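Local coordinates for membrane protein (Acinetobacter baumannii AB307-0294, PDB 5DL5) that forms an outer-membrane beta-barrel of the OprD porin family that probably lets small molecules, perhaps including antibiotics, cross the outer membrane, at residues G37-D42 / E418-L423; F378-Y383 / S394-N399. All coordinates share one frame; numbering follows the deposited sequence.

Contact 1: G37-D42 / E418-L423; sequences GYLTRD and EWRIFL. With C8E ((hydroxyethyloxy)tri(ethyloxy)octane), chain B.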
loop_
_atom_site.group_PDB
_atom_site.type_symbol
_atom_site.label_atom_id
_atom_site.label_comp_id
_atom_site.label_asym_id
_atom_site.label_seq_id
_atom_site.Cartn_x
_atom_site.Cartn_y
_atom_site.Cartn_z
ATOM N N GLY A 37 4.097 15.253 -7.706
ATOM C CA GLY A 37 4.198 13.989 -8.483
ATOM C C GLY A 37 3.907 14.035 -9.967
ATOM O O GLY A 37 3.210 14.892 -10.481
ATOM N N TYR A 38 4.441 13.030 -10.631
ATOM C CA TYR A 38 4.441 12.840 -12.057
ATOM C C TYR A 38 4.370 11.342 -12.250
ATOM O O TYR A 38 5.256 10.628 -11.710
ATOM C CB TYR A 38 5.796 13.277 -12.519
ATOM C CG TYR A 38 6.067 13.161 -13.996
ATOM C CD1 TYR A 38 6.528 11.974 -14.565
ATOM C CD2 TYR A 38 5.937 14.262 -14.832
ATOM C CE1 TYR A 38 6.800 11.876 -15.924
ATOM C CE2 TYR A 38 6.198 14.164 -16.203
ATOM C CZ TYR A 38 6.625 12.956 -16.722
ATOM O OH TYR A 38 6.861 12.888 -18.065
ATOM N N LEU A 39 3.378 10.847 -12.994
ATOM C CA LEU A 39 3.290 9.439 -13.306
ATOM C C LEU A 39 2.742 9.336 -14.727
ATOM O O LEU A 39 1.657 9.835 -15.036
ATOM C CB LEU A 39 2.368 8.732 -12.298
ATOM C CG LEU A 39 2.319 7.200 -12.266
ATOM C CD1 LEU A 39 1.701 6.637 -10.918
ATOM C CD2 LEU A 39 1.687 6.627 -13.501
ATOM N N THR A 40 3.508 8.700 -15.592
ATOM C CA THR A 40 3.084 8.450 -16.953
ATOM C C THR A 40 3.269 6.970 -17.315
ATOM O O THR A 40 4.268 6.316 -16.952
ATOM C CB THR A 40 3.950 9.279 -17.977
ATOM O OG1 THR A 40 5.287 8.782 -17.992
ATOM C CG2 THR A 40 3.979 10.805 -17.658
ATOM N N ARG A 41 2.372 6.466 -18.134
ATOM C CA ARG A 41 2.423 5.103 -18.716
ATOM C C ARG A 41 2.161 5.212 -20.230
ATOM O O ARG A 41 1.053 5.663 -20.662
ATOM C CB ARG A 41 1.277 4.312 -18.150
ATOM C CG ARG A 41 1.488 3.984 -16.678
ATOM C CD ARG A 41 0.733 2.723 -16.166
ATOM N NE ARG A 41 0.994 2.639 -14.725
ATOM C CZ ARG A 41 0.340 1.880 -13.861
ATOM N NH1 ARG A 41 -0.640 1.168 -14.246
ATOM N NH2 ARG A 41 0.658 1.891 -12.602
ATOM N N ASP A 42 3.190 4.851 -21.020
ATOM C CA ASP A 42 3.128 4.786 -22.470
ATOM C C ASP A 42 2.821 3.376 -22.863
ATOM O O ASP A 42 3.563 2.457 -22.504
ATOM C CB ASP A 42 4.464 5.217 -23.054
ATOM C CG ASP A 42 4.793 6.685 -22.687
ATOM O OD1 ASP A 42 3.937 7.423 -22.125
ATOM O OD2 ASP A 42 5.936 7.127 -22.904
ATOM N N GLU A 418 6.701 2.888 -17.925
ATOM C CA GLU A 418 6.143 3.714 -16.863
ATOM C C GLU A 418 7.260 4.555 -16.311
ATOM O O GLU A 418 8.334 4.038 -16.060
ATOM C CB GLU A 418 5.595 2.926 -15.690
ATOM C CG GLU A 418 5.043 3.847 -14.558
ATOM C CD GLU A 418 4.377 3.138 -13.359
ATOM O OE1 GLU A 418 5.043 2.506 -12.593
ATOM O OE2 GLU A 418 3.150 3.272 -13.136
ATOM N N TRP A 419 7.009 5.828 -16.094
ATOM C CA TRP A 419 7.917 6.633 -15.229
ATOM C C TRP A 419 7.134 7.235 -14.072
ATOM O O TRP A 419 6.005 7.735 -14.329
ATOM C CB TRP A 419 8.462 7.807 -15.986
ATOM C CG TRP A 419 9.523 7.435 -16.933
ATOM C CD1 TRP A 419 9.354 7.144 -18.245
ATOM C CD2 TRP A 419 10.944 7.418 -16.690
ATOM N NE1 TRP A 419 10.539 6.878 -18.804
ATOM C CE2 TRP A 419 11.551 7.037 -17.898
ATOM C CE3 TRP A 419 11.752 7.674 -15.572
ATOM C CZ2 TRP A 419 12.947 6.918 -18.048
ATOM C CZ3 TRP A 419 13.144 7.496 -15.684
ATOM C CH2 TRP A 419 13.725 7.121 -16.927
ATOM N N ARG A 420 7.777 7.325 -12.913
ATOM C CA ARG A 420 7.227 8.034 -11.732
ATOM C C ARG A 420 8.290 8.858 -11.125
ATOM O O ARG A 420 9.415 8.402 -10.913
ATOM C CB ARG A 420 6.674 7.189 -10.601
ATOM C CG ARG A 420 5.769 6.088 -11.003
ATOM C CD ARG A 420 5.204 5.382 -9.750
ATOM N NE ARG A 420 4.492 4.240 -10.243
ATOM C CZ ARG A 420 3.989 3.247 -9.474
ATOM N NH1 ARG A 420 3.982 3.290 -8.121
ATOM N NH2 ARG A 420 3.470 2.212 -10.083
ATOM N N ILE A 421 7.936 10.117 -10.843
ATOM C CA ILE A 421 8.838 10.975 -10.156
ATOM C C ILE A 421 8.052 11.672 -9.009
ATOM O O ILE A 421 6.924 12.263 -9.311
ATOM C CB ILE A 421 9.385 12.024 -11.110
ATOM C CG1 ILE A 421 10.029 11.341 -12.324
ATOM C CG2 ILE A 421 10.343 12.959 -10.397
ATOM C CD1 ILE A 421 10.404 12.271 -13.415
ATOM N N PHE A 422 8.688 11.745 -7.808
ATOM C CA PHE A 422 8.073 12.318 -6.640
ATOM C C PHE A 422 9.105 13.105 -5.898
ATOM O O PHE A 422 10.124 12.569 -5.544
ATOM C CB PHE A 422 7.504 11.213 -5.720
ATOM C CG PHE A 422 6.226 10.605 -6.245
ATOM C CD1 PHE A 422 4.974 11.293 -6.098
ATOM C CD2 PHE A 422 6.230 9.356 -6.861
ATOM C CE1 PHE A 422 3.783 10.748 -6.578
ATOM C CE2 PHE A 422 5.007 8.822 -7.359
ATOM C CZ PHE A 422 3.789 9.566 -7.255
ATOM N N LEU A 423 8.814 14.372 -5.708
ATOM C CA LEU A 423 9.509 15.241 -4.790
ATOM C C LEU A 423 8.667 15.435 -3.503
ATOM O O LEU A 423 7.552 15.969 -3.579
ATOM C CB LEU A 423 9.698 16.624 -5.458
ATOM C CG LEU A 423 10.268 17.747 -4.614
ATOM C CD1 LEU A 423 11.635 17.284 -4.185
ATOM C CD2 LEU A 423 10.356 19.110 -5.330
HETATM C C6 C8E B . -10.000 5.328 -12.937
HETATM C C7 C8E B . -8.584 5.775 -13.404
HETATM C C8 C8E B . -7.998 5.030 -14.627
HETATM O O9 C8E B . -6.539 4.830 -14.593
HETATM C C10 C8E B . -6.298 3.429 -14.676
HETATM C C11 C8E B . -6.372 2.801 -13.273
HETATM O O12 C8E B . -5.690 1.567 -13.217
HETATM C C13 C8E B . -4.276 1.584 -13.457
HETATM C C14 C8E B . -3.515 1.666 -12.161
HETATM O O15 C8E B . -2.484 0.692 -12.020
HETATM C C16 C8E B . -2.812 -0.698 -12.162
HETATM C C17 C8E B . -1.864 -1.410 -11.199
HETATM O O18 C8E B . -0.677 -0.565 -11.107
HETATM C C19 C8E B . -0.070 -0.513 -9.808
HETATM C C20 C8E B . 1.223 0.279 -9.909
HETATM O O21 C8E B . 2.140 0.226 -8.779
#
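The guanidinium of Arg-41 takes Glu-418 at its edge: NE and NH2, side-on, both grip OE2, with NE to OE2 at 2.8 Å. That oxygen lies close to the guanidinium plane; the two planes stand 53° apart, and both nitrogens reach OE2 from the same face of the carboxylate. Elsewhere along the edge, Arg-41 NH1 donates to O15 of the detergent C8E (2.9 Å) and NH2 to O18. Arg-420 meets C8E with an edge too, NH2 to O21 in a nearly straight bond of 2.7 Å, and the same NH2 holds Glu-418 OE1 at 3.0 Å. Glu-418, extended with CG anti to its backbone N (chi1 178°), thus sets its carboxylate between two arginines and probably offsets their charge, which would let Arg-41 NH2 and Arg-420 NH2 lie 3.8 Å apart. Leu-39 lies alongside Arg-420, CD1 at 3.7 Å from NE, and Phe-422 brings CD1 to within 3.7 Å of the CA of Gly-37. The other face of the sheet carries Tyr-38 beside Ile-421 and Thr-40 beside Trp-419, mostly apolar groups at the surface, consistent with the lipid-facing side of an outer-membrane barrel. Backbone hydrogen bonds of the antiparallel strands join Tyr-38 with Ile-421 and Thr-40 with Trp-419; Tyr-38 N to Ile-421 O is weak. The pair joins the first and last long strands, 29-43 and 416-428, and so closes the barrel; strand 50-62 flanks it beyond 29-43, and strand 394-404 beyond 416-428.

Contact 2: F378-Y383 / S394-N399; sequences FNQVKY and SLRIRN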
loop_
_atom_site.group_PDB
_atom_site.type_symbol
_atom_site.label_atom_id
_atom_site.label_comp_id
_atom_site.label_asym_id
_atom_site.label_seq_id
_atom_site.Cartn_x
_atom_site.Cartn_y
_atom_site.Cartn_z
ATOM N N PHE A 378 12.672 -3.047 -13.368
ATOM C CA PHE A 378 12.414 -1.847 -12.538
ATOM C C PHE A 378 13.746 -1.177 -12.149
ATOM O O PHE A 378 14.745 -1.905 -11.781
ATOM C CB PHE A 378 11.698 -2.369 -11.270
ATOM C CG PHE A 378 11.556 -1.300 -10.173
ATOM C CD1 PHE A 378 10.501 -0.378 -10.242
ATOM C CD2 PHE A 378 12.446 -1.217 -9.119
ATOM C CE1 PHE A 378 10.356 0.597 -9.223
ATOM C CE2 PHE A 378 12.355 -0.190 -8.164
ATOM C CZ PHE A 378 11.291 0.670 -8.184
ATOM N N ASN A 379 13.809 0.161 -12.197
ATOM C CA ASN A 379 14.912 0.894 -11.628
ATOM C C ASN A 379 14.368 2.066 -10.836
ATOM O O ASN A 379 13.408 2.735 -11.282
ATOM C CB ASN A 379 15.863 1.389 -12.675
ATOM C CG ASN A 379 16.694 0.267 -13.251
ATOM O OD1 ASN A 379 17.748 -0.046 -12.736
ATOM N ND2 ASN A 379 16.164 -0.400 -14.306
ATOM N N GLN A 380 14.956 2.283 -9.676
ATOM C CA GLN A 380 14.670 3.474 -8.926
ATOM C C GLN A 380 15.938 4.069 -8.395
ATOM O O GLN A 380 16.765 3.389 -7.858
ATOM C CB GLN A 380 13.682 3.194 -7.757
ATOM C CG GLN A 380 13.456 4.445 -6.921
ATOM C CD GLN A 380 12.288 4.255 -5.958
ATOM O OE1 GLN A 380 11.125 4.241 -6.340
ATOM N NE2 GLN A 380 12.608 4.068 -4.720
ATOM N N VAL A 381 16.103 5.346 -8.610
ATOM C CA VAL A 381 17.084 6.114 -7.914
ATOM C C VAL A 381 16.375 7.076 -6.962
ATOM O O VAL A 381 15.368 7.761 -7.323
ATOM C CB VAL A 381 17.927 6.929 -8.876
ATOM C CG1 VAL A 381 18.844 7.893 -8.116
ATOM C CG2 VAL A 381 18.754 6.015 -9.759
ATOM N N LYS A 382 16.924 7.154 -5.779
ATOM C CA LYS A 382 16.378 8.004 -4.749
ATOM C C LYS A 382 17.472 8.803 -4.085
ATOM O O LYS A 382 18.565 8.233 -3.787
ATOM C CB LYS A 382 15.640 7.148 -3.705
ATOM C CG LYS A 382 15.023 8.060 -2.636
ATOM C CD LYS A 382 13.946 7.413 -1.756
ATOM C CE LYS A 382 13.249 8.564 -1.067
ATOM N NZ LYS A 382 12.137 8.072 -0.247
ATOM N N TYR A 383 17.240 10.096 -3.860
ATOM C CA TYR A 383 18.134 10.953 -3.080
ATOM C C TYR A 383 17.355 11.573 -1.903
ATOM O O TYR A 383 16.296 12.214 -2.140
ATOM C CB TYR A 383 18.687 12.090 -3.973
ATOM C CG TYR A 383 19.524 12.971 -3.214
ATOM C CD1 TYR A 383 20.708 12.486 -2.618
ATOM C CD2 TYR A 383 19.170 14.283 -2.978
ATOM C CE1 TYR A 383 21.485 13.296 -1.809
ATOM C CE2 TYR A 383 19.970 15.090 -2.197
ATOM C CZ TYR A 383 21.098 14.592 -1.610
ATOM O OH TYR A 383 21.892 15.438 -0.850
ATOM N N SER A 394 13.224 14.504 -0.186
ATOM C CA SER A 394 13.674 13.506 -1.112
ATOM C C SER A 394 13.113 13.585 -2.496
ATOM O O SER A 394 11.920 14.015 -2.687
ATOM C CB SER A 394 13.341 12.104 -0.617
ATOM O OG SER A 394 11.964 11.926 -0.391
ATOM N N LEU A 395 13.890 12.993 -3.425
ATOM C CA LEU A 395 13.504 12.881 -4.816
ATOM C C LEU A 395 13.625 11.411 -5.248
ATOM O O LEU A 395 14.629 10.786 -4.944
ATOM C CB LEU A 395 14.285 13.889 -5.581
ATOM C CG LEU A 395 14.137 13.758 -7.099
ATOM C CD1 LEU A 395 12.701 14.177 -7.458
ATOM C CD2 LEU A 395 15.131 14.613 -7.784
ATOM N N ARG A 396 12.565 10.819 -5.839
ATOM C CA ARG A 396 12.489 9.388 -6.229
ATOM C C ARG A 396 12.191 9.477 -7.689
ATOM O O ARG A 396 11.219 10.167 -8.068
ATOM C CB ARG A 396 11.252 8.684 -5.703
ATOM C CG ARG A 396 11.421 8.286 -4.317
ATOM C CD ARG A 396 10.379 7.312 -3.789
ATOM N NE ARG A 396 8.973 7.618 -4.046
ATOM C CZ ARG A 396 8.181 8.522 -3.454
ATOM N NH1 ARG A 396 8.624 9.442 -2.621
ATOM N NH2 ARG A 396 6.893 8.552 -3.768
ATOM N N ILE A 397 12.996 8.820 -8.516
ATOM C CA ILE A 397 12.793 8.730 -9.936
ATOM C C ILE A 397 12.774 7.220 -10.205
ATOM O O ILE A 397 13.698 6.529 -9.847
ATOM C CB ILE A 397 13.904 9.318 -10.805
ATOM C CG1 ILE A 397 13.980 10.806 -10.714
ATOM C CG2 ILE A 397 13.636 8.987 -12.266
ATOM C CD1 ILE A 397 14.360 11.281 -9.336
ATOM N N ARG A 398 11.731 6.726 -10.827
ATOM C CA ARG A 398 11.608 5.329 -11.027
ATOM C C ARG A 398 11.013 5.022 -12.385
ATOM O O ARG A 398 10.196 5.786 -12.932
ATOM C CB ARG A 398 10.858 4.652 -9.889
ATOM C CG ARG A 398 9.418 4.863 -9.770
ATOM C CD ARG A 398 8.735 4.086 -8.635
ATOM N NE ARG A 398 7.908 2.994 -9.144
ATOM C CZ ARG A 398 7.174 2.192 -8.361
ATOM N NH1 ARG A 398 7.161 2.360 -7.045
ATOM N NH2 ARG A 398 6.567 1.151 -8.871
ATOM N N ASN A 399 11.483 3.925 -12.956
ATOM C CA ASN A 399 11.012 3.452 -14.254
ATOM C C ASN A 399 10.793 1.925 -14.273
ATOM O O ASN A 399 11.586 1.148 -13.659
ATOM C CB ASN A 399 12.038 3.816 -15.295
ATOM C CG ASN A 399 11.720 3.204 -16.673
ATOM O OD1 ASN A 399 12.351 2.217 -17.126
ATOM N ND2 ASN A 399 10.757 3.774 -17.337
HETATM O O HOH W 1 8.703 4.046 -5.335
#
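Gln-380 and Arg-398 face each other as a non-hydrogen-bonded pair, and water 1 joins their polar ends: it donates to Gln-380 OE1 (2.6 Å) and accepts from Arg-398 NH1 (2.9 Å), lying in the guanidinium plane. OE1 also rests 3.3 Å from Arg-398 CD. Phe-378 sets its ring edge against the guanidinium of Arg-398, CE1 over one face and 3.4 Å from NE, the planes 88° apart. The bend of Arg-398 at chi3 (-108°) turns the group to this position. Lys-382 runs extended beside Arg-396, CD to CG at 3.7 Å, while its CE packs on Ser-394 CB. The end of Arg-396 turns to Asp-424, whose carboxylate forms a salt bridge with NH1. Asn-379 OD1 accepts hydrogen bonds from Trp-353 NE1 and Thr-355 OG1. Six backbone bonds, in reciprocal pairs at Asn-379/Asn-399, Val-381/Ile-397 and Tyr-383/Leu-395, satisfy the N-H and C=O groups of those residues; Asn-379 N to Asn-399 O measures 2.8 Å. On the opposite face from these residues' side chains, Lys-382, Arg-396 and Arg-398 give a basic character, in part balanced by Asp-424, consistent with a pore lining that might attract anionic groups.

Contacts 1 and 2 lie side by side in the barrel wall, their centres about 10 Å apart. Contact 2 is a hairpin between consecutive strands 371-384 and 394-404, whereas contact 1 pairs the start of the chain with its end, so that contact 2 falls within the span it brings together. Strand 394-404 then pairs with 416-428, where Arg-398 N lies 2.9 Å from Arg-420 O and Arg-396 O receives Phe-422 N, both probably hydrogen-bonded. The order across the wall is thus 371-384, 394-404, 416-428, 29-43. Contact 1 shuts the barrel, contact 2 continues the same wall, and the arginines of both lie on one face, probably lining the channel.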